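Local coordinates for protein subtilase cytotoxin, subunit B (PDB 3DWA) that forms the pentameric, probably glycan-binding B subunit of an AB5 toxin from Escherichia coli and so probably directs the toxin to host cells, at residues A64-F67 with Y68-Q72. Numbering follows the deposited sequence.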
loop_
_atom_site.group_PDB
_atom_site.type_symbol
_atom_site.label_atom_id
_atom_site.label_comp_id
_atom_site.label_asym_id
_atom_site.label_seq_id
_atom_site.Cartn_x
_atom_site.Cartn_y
_atom_site.Cartn_z
ATOM N N ALA C 64 -3.007 7.916 -9.116
ATOM C CA ALA C 64 -2.792 9.380 -9.131
ATOM C C ALA C 64 -1.632 9.845 -8.228
ATOM O O ALA C 64 -0.826 10.710 -8.600
ATOM C CB ALA C 64 -4.062 10.113 -8.784
ATOM N N LEU C 65 -1.550 9.277 -7.037
ATOM C CA LEU C 65 -0.450 9.575 -6.137
ATOM C C LEU C 65 0.893 9.112 -6.693
ATOM O O LEU C 65 1.910 9.862 -6.602
ATOM C CB LEU C 65 -0.703 9.068 -4.696
ATOM C CG LEU C 65 0.386 9.459 -3.667
ATOM C CD1 LEU C 65 0.480 10.996 -3.495
ATOM C CD2 LEU C 65 0.244 8.808 -2.250
ATOM N N TYR C 66 0.911 7.923 -7.293
ATOM C CA TYR C 66 2.074 7.446 -8.056
ATOM C C TYR C 66 2.558 8.469 -9.127
ATOM O O TYR C 66 3.735 8.845 -9.177
ATOM C CB TYR C 66 1.745 6.097 -8.731
ATOM C CG TYR C 66 2.905 5.504 -9.468
ATOM C CD1 TYR C 66 3.817 4.668 -8.806
ATOM C CD2 TYR C 66 3.133 5.803 -10.829
ATOM C CE1 TYR C 66 4.917 4.098 -9.503
ATOM C CE2 TYR C 66 4.235 5.273 -11.520
ATOM C CZ TYR C 66 5.118 4.428 -10.844
ATOM O OH TYR C 66 6.182 3.886 -11.509
ATOM N N PHE C 67 1.652 8.886 -10.008
ATOM C CA PHE C 67 1.968 9.786 -11.111
ATOM C C PHE C 67 2.318 11.203 -10.634
ATOM O O PHE C 67 3.140 11.895 -11.226
ATOM C CB PHE C 67 0.758 9.847 -12.071
ATOM C CG PHE C 67 0.601 8.649 -12.930
ATOM C CD1 PHE C 67 1.714 7.947 -13.404
ATOM C CD2 PHE C 67 -0.663 8.243 -13.352
ATOM C CE1 PHE C 67 1.559 6.861 -14.267
ATOM C CE2 PHE C 67 -0.808 7.160 -14.192
ATOM C CZ PHE C 67 0.309 6.463 -14.656
ATOM N N TYR C 68 1.693 11.649 -9.551
ATOM C CA TYR C 68 2.139 12.869 -8.873
ATOM C C TYR C 68 3.634 12.777 -8.481
ATOM O O TYR C 68 4.399 13.769 -8.617
ATOM C CB TYR C 68 1.287 13.159 -7.631
ATOM C CG TYR C 68 1.780 14.338 -6.807
ATOM C CD1 TYR C 68 1.592 15.670 -7.252
ATOM C CD2 TYR C 68 2.405 14.138 -5.570
ATOM C CE1 TYR C 68 2.040 16.766 -6.497
ATOM C CE2 TYR C 68 2.860 15.235 -4.818
ATOM C CZ TYR C 68 2.677 16.550 -5.304
ATOM O OH TYR C 68 3.142 17.627 -4.560
ATOM N N THR C 69 4.016 11.619 -7.933
ATOM C CA THR C 69 5.375 11.345 -7.482
ATOM C C THR C 69 6.376 11.315 -8.642
ATOM O O THR C 69 7.445 11.916 -8.521
ATOM C CB THR C 69 5.466 10.019 -6.693
ATOM O OG1 THR C 69 4.437 9.976 -5.682
ATOM C CG2 THR C 69 6.842 9.861 -6.027
ATOM N N THR C 70 6.071 10.595 -9.727
ATOM C CA THR C 70 6.999 10.510 -10.852
ATOM C C THR C 70 7.093 11.835 -11.661
ATOM O O THR C 70 8.123 12.116 -12.275
ATOM C CB THR C 70 6.690 9.357 -11.829
ATOM O OG1 THR C 70 5.453 9.609 -12.476
ATOM C CG2 THR C 70 6.675 7.949 -11.131
ATOM N N GLY C 71 6.017 12.624 -11.667
ATOM C CA GLY C 71 5.971 13.828 -12.487
ATOM C C GLY C 71 5.805 13.561 -13.974
ATOM O O GLY C 71 5.910 14.483 -14.782
ATOM N N GLN C 72 5.593 12.292 -14.329
ATOM C CA GLN C 72 5.270 11.810 -15.700
ATOM C C GLN C 72 4.092 12.475 -16.326
ATOM O O GLN C 72 3.113 12.713 -15.619
ATOM C CB GLN C 72 4.724 10.389 -15.606
ATOM C CG GLN C 72 5.622 9.439 -15.763
ATOM C CD GLN C 72 4.988 8.070 -15.463
ATOM O OE1 GLN C 72 4.965 7.606 -14.285
ATOM N NE2 GLN C 72 4.545 7.395 -16.533
HETATM O O HOH W 1 2.058 13.471 -13.302
#
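Thr70 rests its CG2 methyl against the Tyr66 ring as an off-centre CH-pi contact, 4.1 Å from the centroid and 30° off the ring normal. Among the ring atoms Tyr66 CE2 lies nearest to Thr70 CG2, at 3.6 Å. The Thr70 hydroxyl lies between the backbone N and the carbonyl carbon (chi1 66°), and from there it serves the turn. Thr70 OG1 accepts from Gln72 N at 3.3 Å, closing an ST turn. The same Thr70 OG1 donates to Gln72 OE1 at 2.7 Å. This bond helps to hold the Gln72 amide against Phe67. Gln72 OE1 meets the ring edge in plane, 3.4 Å from Phe67 CD1, with the amide and ring planes 84° apart.

This is the C-terminal end of helix 57-70. Gly71 leaves the helix with positive phi, yet its N still donates to Phe67 O. A water gives a second bond to Phe67 O and also donates to Gln72 O, bridging the last turn to the exit. One turn back, Leu65 O accepts from both Thr69 N (3.0 Å) and Thr69 OG1 (2.7 Å), which arrive from opposite faces of its carbonyl plane.

Phe67 packs on Ile16, Leu100 and Thr102 of the sheet, whereas Tyr66 and Tyr68 reach neighbouring subunits. Tyr66 OH bonds to Thr69 OG1 of one neighbour, and Tyr68 OH bonds to Gln72 OE1 of the other. The helix end thus does two jobs in the pentamer. Backbone bonds and the threonine hydroxyls probably help to fix its shape, while Thr69 and Gln72 also hydrogen-bond across the subunit interfaces.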